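Local coordinates for protein polyketide biosynthesis 3-hydroxy-3-methylglutaryl-ACP synthase PksG (Bacillus subtilis, PDB 4YXT) that catalyses the aldol condensation of an acetyl group carried by an acyl-carrier protein with a beta-ketothioester polyketide intermediate in the biosynthesis of the antibiotic bacillaene, at residues L247-P252 and T282-G287; A301-L306 and E333-I338. The protein carries 1 engineered substitution. All coordinates share one frame; numbering follows the deposited sequence.

The two contacts lie side by side in the C-terminal half of a thiolase-like fold, with centres about 9 Å apart. Both use the same mixed sheet: contact 1 the strand 246-249, at one edge within this chain, contact 2 the strand 331-339, and strand 319-327 runs between them. Helix 301-312 of contact 2 packs against the strand end of contact 1. L302 CD1 is 3.6 Å from A248 O, and A305 CB is 3.5 Å from Y249 O. A301 CB is 3.2 Å from ND1 of H250, the proton donor/acceptor by similarity. The L302 side chain is about 8 Å from that of C114, which by similarity carries the acyl-thioester intermediate. In sequence, contact 1 precedes contact 2.

Contact 1: L247-P252 and T282-G287; sequences LAYHTP and TRVKPG
L247 and R283 both turn CG anti to their carbonyl carbons (chi1 -73° and -68°), and their side chains run alongside each other in the same direction. They join an outer strand of the thiolase-like sheet, 246-249, to the end of helix 273-283. The R283 chain bends at chi3, and L247 CD1 lies over one face of its guanidinium, offset toward the rim. The methyl CD1 is 3.5 Å from R283 NH2. The polar work of this buried group is done elsewhere: NE forms a salt bridge with D279, and NH1 bonds to the carbonyls of Y240 and F244. These partners hold the plane against which L247 packs.

The backbones also meet. L247 N donates to R283 O over 2.8 Å, with an N-H...O angle of 154°. V284 follows helix 273-283 and already departs from helical backbone angles. The V284 and Y249 side chains cross obliquely, with V284 CG1 4.0 Å from Y249 CE2. Helix 254-267 packs on both residues through H261, and Y249 OH bonds to Y240 OH. Beyond the strand comes H250, the proton donor/acceptor by similarity. H250 O accepts a hydrogen bond from Y220 OH, while its side chain touches C114 and N296. The turn there is tied back to the strand: T251 OG1 donates to Y249 O over 2.7 Å, approaching from above the carbonyl plane.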
ATOM      1  N   LEU A 247     -25.143  11.039   2.754  1.00 20.57           N
ATOM      2  CA  LEU A 247     -24.515   9.889   2.197  1.00 21.79           C
ATOM      3  C   LEU A 247     -23.453  10.413   1.314  1.00 22.28           C
ATOM      4  O   LEU A 247     -23.647  11.411   0.594  1.00 22.29           O
ATOM      5  CB  LEU A 247     -25.517   9.004   1.402  1.00 23.19           C
ATOM      6  CG  LEU A 247     -26.510   8.198   2.251  1.00 23.45           C
ATOM      7  CD1 LEU A 247     -27.650   7.669   1.376  1.00 25.55           C
ATOM      8  CD2 LEU A 247     -25.815   7.004   2.877  1.00 24.44           C
ATOM      9  N   ALA A 248     -22.294   9.762   1.365  1.00 20.05           N
ATOM     10  CA  ALA A 248     -21.241  10.168   0.479  1.00 20.26           C
ATOM     11  C   ALA A 248     -20.827   8.969  -0.261  1.00 20.89           C
ATOM     12  O   ALA A 248     -20.769   7.874   0.299  1.00 20.97           O
ATOM     13  CB  ALA A 248     -20.070  10.738   1.272  1.00 21.03           C
ATOM     14  N   TYR A 249     -20.519   9.126  -1.537  1.00 21.68           N
ATOM     15  CA  TYR A 249     -20.146   7.962  -2.291  1.00 22.07           C
ATOM     16  C   TYR A 249     -18.859   8.259  -3.093  1.00 24.08           C
ATOM     17  O   TYR A 249     -18.556   9.443  -3.392  1.00 21.19           O
ATOM     18  CB  TYR A 249     -21.195   7.610  -3.324  1.00 22.47           C
ATOM     19  CG  TYR A 249     -22.558   7.358  -2.880  1.00 24.72           C
ATOM     20  CD1 TYR A 249     -23.085   6.046  -2.864  1.00 25.70           C
ATOM     21  CD2 TYR A 249     -23.381   8.407  -2.523  1.00 26.43           C
ATOM     22  CE1 TYR A 249     -24.394   5.805  -2.514  1.00 26.50           C
ATOM     23  CE2 TYR A 249     -24.702   8.185  -2.142  1.00 29.07           C
ATOM     24  CZ  TYR A 249     -25.212   6.888  -2.153  1.00 28.51           C
ATOM     25  OH  TYR A 249     -26.527   6.711  -1.793  1.00 30.03           O
ATOM     26  N   HIS A 250     -18.174   7.176  -3.492  1.00 20.82           N
ATOM     27  CA  HIS A 250     -17.148   7.280  -4.498  1.00 23.18           C
ATOM     28  C   HIS A 250     -17.802   7.851  -5.756  1.00 25.67           C
ATOM     29  O   HIS A 250     -18.761   7.250  -6.286  1.00 22.56           O
ATOM     30  CB  HIS A 250     -16.555   5.941  -4.860  1.00 22.00           C
ATOM     31  CG  HIS A 250     -15.610   6.043  -6.003  1.00 20.67           C
ATOM     32  ND1 HIS A 250     -14.512   6.847  -5.953  1.00 21.85           N
ATOM     33  CD2 HIS A 250     -15.596   5.456  -7.223  1.00 22.75           C
ATOM     34  CE1 HIS A 250     -13.888   6.814  -7.116  1.00 21.98           C
ATOM     35  NE2 HIS A 250     -14.518   5.961  -7.900  1.00 22.58           N
ATOM     36  N   THR A 251     -17.290   9.005  -6.193  1.00 25.63           N
ATOM     37  CA  THR A 251     -17.908   9.821  -7.241  1.00 26.56           C
ATOM     38  C   THR A 251     -16.988   9.914  -8.480  1.00 26.83           C
ATOM     39  O   THR A 251     -16.161  10.835  -8.594  1.00 29.91           O
ATOM     40  CB  THR A 251     -18.240  11.234  -6.703  1.00 27.67           C
ATOM     41  OG1 THR A 251     -18.942  11.126  -5.455  1.00 27.74           O
ATOM     42  CG2 THR A 251     -19.116  12.009  -7.665  1.00 29.42           C
ATOM     43  N   PRO A 252     -17.119   8.963  -9.417  1.00 27.68           N
ATOM     44  CA  PRO A 252     -16.369   9.108 -10.659  1.00 29.92           C
ATOM     45  C   PRO A 252     -17.026  10.124 -11.588  1.00 33.35           C
ATOM     46  O   PRO A 252     -16.343  10.770 -12.381  1.00 38.42           O
ATOM     47  CB  PRO A 252     -16.391   7.711 -11.263  1.00 30.71           C
ATOM     48  CG  PRO A 252     -17.576   7.029 -10.689  1.00 29.40           C
ATOM     49  CD  PRO A 252     -17.884   7.703  -9.372  1.00 27.60           C
ATOM     50  N   THR A 282     -31.742  16.283  -0.278  1.00 28.96           N
ATOM     51  CA  THR A 282     -31.331  16.399   1.107  1.00 28.46           C
ATOM     52  C   THR A 282     -29.943  15.770   1.411  1.00 28.04           C
ATOM     53  O   THR A 282     -29.064  16.432   1.949  1.00 27.26           O
ATOM     54  CB  THR A 282     -32.375  15.716   1.965  1.00 28.60           C
ATOM     55  OG1 THR A 282     -33.627  16.320   1.682  1.00 30.55           O
ATOM     56  CG2 THR A 282     -32.092  15.895   3.407  1.00 31.82           C
ATOM     57  N   ARG A 283     -29.751  14.506   1.035  1.00 24.52           N
ATOM     58  CA  ARG A 283     -28.701  13.703   1.616  1.00 22.61           C
ATOM     59  C   ARG A 283     -27.505  13.476   0.779  1.00 22.47           C
ATOM     60  O   ARG A 283     -26.504  12.994   1.279  1.00 21.42           O
ATOM     61  CB  ARG A 283     -29.267  12.337   1.938  1.00 24.02           C
ATOM     62  CG  ARG A 283     -30.277  12.388   3.042  1.00 23.96           C
ATOM     63  CD  ARG A 283     -30.319  11.054   3.718  1.00 26.60           C
ATOM     64  NE  ARG A 283     -30.674   9.977   2.818  1.00 24.63           N
ATOM     65  CZ  ARG A 283     -30.645   8.703   3.170  1.00 26.42           C
ATOM     66  NH1 ARG A 283     -30.248   8.330   4.405  1.00 27.14           N
ATOM     67  NH2 ARG A 283     -31.037   7.802   2.301  1.00 24.67           N
ATOM     68  N   VAL A 284     -27.618  13.746  -0.516  1.00 22.42           N
ATOM     69  CA  VAL A 284     -26.628  13.313  -1.472  1.00 22.64           C
ATOM     70  C   VAL A 284     -26.027  14.454  -2.265  1.00 21.92           C
ATOM     71  O   VAL A 284     -24.781  14.547  -2.436  1.00 19.26           O
ATOM     72  CB  VAL A 284     -27.250  12.301  -2.438  1.00 23.76           C
ATOM     73  CG1 VAL A 284     -26.209  11.732  -3.375  1.00 24.51           C
ATOM     74  CG2 VAL A 284     -27.945  11.186  -1.661  1.00 26.08           C
ATOM     75  N   LYS A 285     -26.888  15.342  -2.732  1.00 22.64           N
ATOM     76  CA  LYS A 285     -26.456  16.463  -3.548  1.00 26.38           C
ATOM     77  C   LYS A 285     -25.428  17.353  -2.837  1.00 23.30           C
ATOM     78  O   LYS A 285     -24.538  17.809  -3.474  1.00 23.11           O
ATOM     79  CB  LYS A 285     -27.655  17.298  -4.026  1.00 30.03           C
ATOM     80  CG  LYS A 285     -27.283  18.654  -4.606  1.00 32.80           C
ATOM     81  CD  LYS A 285     -28.453  19.303  -5.333  1.00 37.61           C
ATOM     82  CE  LYS A 285     -27.998  20.411  -6.303  1.00 37.82           C
ATOM     83  NZ  LYS A 285     -27.535  21.628  -5.563  1.00 40.21           N
ATOM     84  N   PRO A 286     -25.541  17.604  -1.527  1.00 24.02           N
ATOM     85  CA  PRO A 286     -24.395  18.372  -0.960  1.00 26.92           C
ATOM     86  C   PRO A 286     -22.956  17.778  -1.266  1.00 29.06           C
ATOM     87  O   PRO A 286     -22.004  18.521  -1.660  1.00 29.65           O
ATOM     88  CB  PRO A 286     -24.710  18.384   0.532  1.00 26.78           C
ATOM     89  CG  PRO A 286     -26.234  18.353   0.566  1.00 25.01           C
ATOM     90  CD  PRO A 286     -26.616  17.427  -0.547  1.00 24.37           C
ATOM     91  N   GLY A 287     -22.842  16.455  -1.165  1.00 27.13           N
ATOM     92  CA  GLY A 287     -21.573  15.778  -1.389  1.00 25.34           C
ATOM     93  C   GLY A 287     -21.027  15.889  -2.789  1.00 26.63           C
ATOM     94  O   GLY A 287     -19.834  15.781  -2.955  1.00 22.73           O
TER
HETATM   95  O   HOH W   1     -23.092  12.941  -1.437  1.00 24.78           O

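Contact 2: A301-L306 and E333-I338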
ATOM      1  N   ALA A 301     -11.587  10.304  -4.396  1.00 18.32           N
ATOM      2  CA  ALA A 301     -12.949  10.742  -4.768  1.00 18.47           C
ATOM      3  C   ALA A 301     -13.907  10.719  -3.583  1.00 19.65           C
ATOM      4  O   ALA A 301     -14.558  11.728  -3.298  1.00 21.80           O
ATOM      5  CB  ALA A 301     -13.550   9.905  -5.941  1.00 19.02           C
ATOM      6  N   LEU A 302     -14.065   9.582  -2.929  1.00 19.93           N
ATOM      7  CA  LEU A 302     -14.960   9.563  -1.767  1.00 20.31           C
ATOM      8  C   LEU A 302     -14.581  10.623  -0.711  1.00 20.73           C
ATOM      9  O   LEU A 302     -15.442  11.231  -0.126  1.00 21.87           O
ATOM     10  CB  LEU A 302     -14.988   8.190  -1.118  1.00 20.16           C
ATOM     11  CG  LEU A 302     -15.732   8.161   0.210  1.00 20.45           C
ATOM     12  CD1 LEU A 302     -17.237   8.328  -0.010  1.00 19.30           C
ATOM     13  CD2 LEU A 302     -15.410   6.846   0.853  1.00 21.15           C
ATOM     14  N   PHE A 303     -13.300  10.799  -0.412  1.00 21.22           N
ATOM     15  CA  PHE A 303     -12.945  11.840   0.529  1.00 20.02           C
ATOM     16  C   PHE A 303     -13.412  13.228   0.089  1.00 19.83           C
ATOM     17  O   PHE A 303     -13.849  13.983   0.940  1.00 17.93           O
ATOM     18  CB  PHE A 303     -11.441  11.863   0.808  1.00 21.52           C
ATOM     19  CG  PHE A 303     -10.922  10.647   1.543  1.00 23.53           C
ATOM     20  CD1 PHE A 303     -11.729   9.931   2.450  1.00 25.94           C
ATOM     21  CD2 PHE A 303      -9.599  10.256   1.379  1.00 26.49           C
ATOM     22  CE1 PHE A 303     -11.218   8.822   3.117  1.00 28.26           C
ATOM     23  CE2 PHE A 303      -9.084   9.140   2.054  1.00 28.84           C
ATOM     24  CZ  PHE A 303      -9.900   8.442   2.929  1.00 30.02           C
ATOM     25  N   LEU A 304     -13.308  13.535  -1.219  1.00 16.35           N
ATOM     26  CA  LEU A 304     -13.736  14.777  -1.789  1.00 18.95           C
ATOM     27  C   LEU A 304     -15.225  15.001  -1.654  1.00 20.19           C
ATOM     28  O   LEU A 304     -15.655  16.151  -1.447  1.00 21.19           O
ATOM     29  CB  LEU A 304     -13.323  14.843  -3.289  1.00 21.23           C
ATOM     30  CG  LEU A 304     -13.498  16.155  -4.048  1.00 23.57           C
ATOM     31  CD1 LEU A 304     -12.599  17.218  -3.478  1.00 25.30           C
ATOM     32  CD2 LEU A 304     -13.246  15.993  -5.551  1.00 24.31           C
ATOM     33  N   ALA A 305     -16.013  13.920  -1.796  1.00 20.48           N
ATOM     34  CA  ALA A 305     -17.464  13.967  -1.621  1.00 20.80           C
ATOM     35  C   ALA A 305     -17.776  14.122  -0.146  1.00 19.90           C
ATOM     36  O   ALA A 305     -18.768  14.764   0.282  1.00 21.89           O
ATOM     37  CB  ALA A 305     -18.122  12.674  -2.164  1.00 20.85           C
ATOM     38  N   LEU A 306     -16.943  13.538   0.674  1.00 19.40           N
ATOM     39  CA  LEU A 306     -17.175  13.680   2.129  1.00 19.03           C
ATOM     40  C   LEU A 306     -16.936  15.133   2.610  1.00 21.02           C
ATOM     41  O   LEU A 306     -17.746  15.732   3.301  1.00 25.31           O
ATOM     42  CB  LEU A 306     -16.229  12.774   2.867  1.00 18.16           C
ATOM     43  CG  LEU A 306     -16.416  12.705   4.393  1.00 16.47           C
ATOM     44  CD1 LEU A 306     -17.761  12.128   4.577  1.00 17.90           C
ATOM     45  CD2 LEU A 306     -15.344  11.826   5.009  1.00 16.51           C
ATOM     46  N   GLU A 333     -16.189  -0.784   0.493  1.00 19.39           N
ATOM     47  CA  GLU A 333     -16.504  -0.683   1.896  1.00 19.18           C
ATOM     48  C   GLU A 333     -17.573   0.394   2.168  1.00 20.42           C
ATOM     49  O   GLU A 333     -17.521   1.473   1.596  1.00 20.86           O
ATOM     50  CB  GLU A 333     -15.273  -0.365   2.742  1.00 18.92           C
ATOM     51  CG  GLU A 333     -15.507  -0.433   4.292  1.00 19.68           C
ATOM     52  CD  GLU A 333     -14.191  -0.549   5.129  1.00 22.15           C
ATOM     53  OE1 GLU A 333     -14.220  -0.405   6.374  1.00 24.81           O
ATOM     54  OE2 GLU A 333     -13.090  -0.801   4.569  1.00 23.29           O
ATOM     55  N   PHE A 334     -18.489   0.083   3.097  1.00 19.82           N
ATOM     56  CA  PHE A 334     -19.439   1.027   3.582  1.00 19.77           C
ATOM     57  C   PHE A 334     -19.177   1.213   5.039  1.00 19.69           C
ATOM     58  O   PHE A 334     -19.124   0.258   5.776  1.00 20.09           O
ATOM     59  CB  PHE A 334     -20.870   0.534   3.360  1.00 19.33           C
ATOM     60  CG  PHE A 334     -21.898   1.506   3.799  1.00 20.15           C
ATOM     61  CD1 PHE A 334     -22.411   1.458   5.092  1.00 19.54           C
ATOM     62  CD2 PHE A 334     -22.353   2.486   2.934  1.00 20.47           C
ATOM     63  CE1 PHE A 334     -23.347   2.379   5.497  1.00 22.33           C
ATOM     64  CE2 PHE A 334     -23.311   3.412   3.332  1.00 20.64           C
ATOM     65  CZ  PHE A 334     -23.795   3.378   4.612  1.00 21.94           C
ATOM     66  N   TYR A 335     -19.096   2.455   5.468  1.00 19.78           N
ATOM     67  CA  TYR A 335     -18.901   2.745   6.854  1.00 20.19           C
ATOM     68  C   TYR A 335     -19.499   4.103   7.177  1.00 21.77           C
ATOM     69  O   TYR A 335     -19.930   4.823   6.291  1.00 21.80           O
ATOM     70  CB  TYR A 335     -17.395   2.778   7.160  1.00 21.07           C
ATOM     71  CG  TYR A 335     -16.531   3.630   6.255  1.00 21.01           C
ATOM     72  CD1 TYR A 335     -16.305   3.291   4.943  1.00 21.31           C
ATOM     73  CD2 TYR A 335     -15.904   4.778   6.747  1.00 23.48           C
ATOM     74  CE1 TYR A 335     -15.474   4.050   4.137  1.00 22.12           C
ATOM     75  CE2 TYR A 335     -15.086   5.546   5.953  1.00 24.34           C
ATOM     76  CZ  TYR A 335     -14.870   5.177   4.655  1.00 23.59           C
ATOM     77  OH  TYR A 335     -14.026   5.937   3.901  1.00 30.29           O
ATOM     78  N   SER A 336     -19.511   4.446   8.458  1.00 23.21           N
ATOM     79  CA  SER A 336     -20.254   5.583   8.927  1.00 24.45           C
ATOM     80  C   SER A 336     -19.478   6.305   9.985  1.00 23.56           C
ATOM     81  O   SER A 336     -18.529   5.751  10.559  1.00 24.68           O
ATOM     82  CB  SER A 336     -21.599   5.147   9.503  1.00 24.46           C
ATOM     83  OG  SER A 336     -21.395   4.366  10.642  1.00 25.12           O
ATOM     84  N   GLY A 337     -19.835   7.569  10.162  1.00 20.82           N
ATOM     85  CA  GLY A 337     -19.254   8.408  11.184  1.00 23.75           C
ATOM     86  C   GLY A 337     -20.099   9.646  11.447  1.00 25.89           C
ATOM     87  O   GLY A 337     -21.002   9.975  10.637  1.00 24.26           O
ATOM     88  N   ILE A 338     -19.832  10.268  12.608  1.00 24.99           N
ATOM     89  CA  ILE A 338     -20.533  11.449  13.065  1.00 24.69           C
ATOM     90  C   ILE A 338     -19.708  12.733  12.921  1.00 25.25           C
ATOM     91  O   ILE A 338     -18.523  12.767  13.266  1.00 20.69           O
ATOM     92  CB  ILE A 338     -20.993  11.256  14.545  1.00 27.48           C
ATOM     93  CG1 ILE A 338     -22.164  10.282  14.567  1.00 29.66           C
ATOM     94  CG2 ILE A 338     -21.381  12.603  15.164  1.00 25.78           C
ATOM     95  CD1 ILE A 338     -22.573   9.782  15.923  1.00 33.71           C
TER
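This is a small, buried helix-on-sheet contact in the core of the thiolase-like fold, between helix 301-312 and strand 331-339. The backbones stay well apart, with L302 CA and E333 CA 11.0 Å from each other. Long side chains bridge the gap, and no hydrogen bond crosses it.

Y335 CG sits between the backbone N and the carbonyl carbon (chi1 50°), and the ring extends from the strand to bring OH up to the helix. L302 comes from the opposite direction. Its methyl CD2 lies 3.5 Å from Y335 OH and 4.2 Å from Y335 CZ, so it meets the phenol at the hydroxyl end. The F303 side chain crosses that of Y335 at about a right angle, with F303 CE1 4.1 Å from Y335 OH.

Set among apolar groups, Y335 OH is hydrogen-bonded to T118 OG1 on helix 116-130, which fixes the far end of the phenol. The L302 side chain is about 5 Å from that of H250, the proton donor/acceptor by similarity, so this packing lies next to the probable active site.

Helix 116-130 closes around the same place: T118 touches L302, F121 touches F303 and Q122 touches Y335. Strand 319-327 receives L302 at S325 and pairs its backbone with Y335 through C323. Strand 5-12 meets F303 through M9. Helix 301-312 thus lies against these strands of the one sheet and beside helix 116-130.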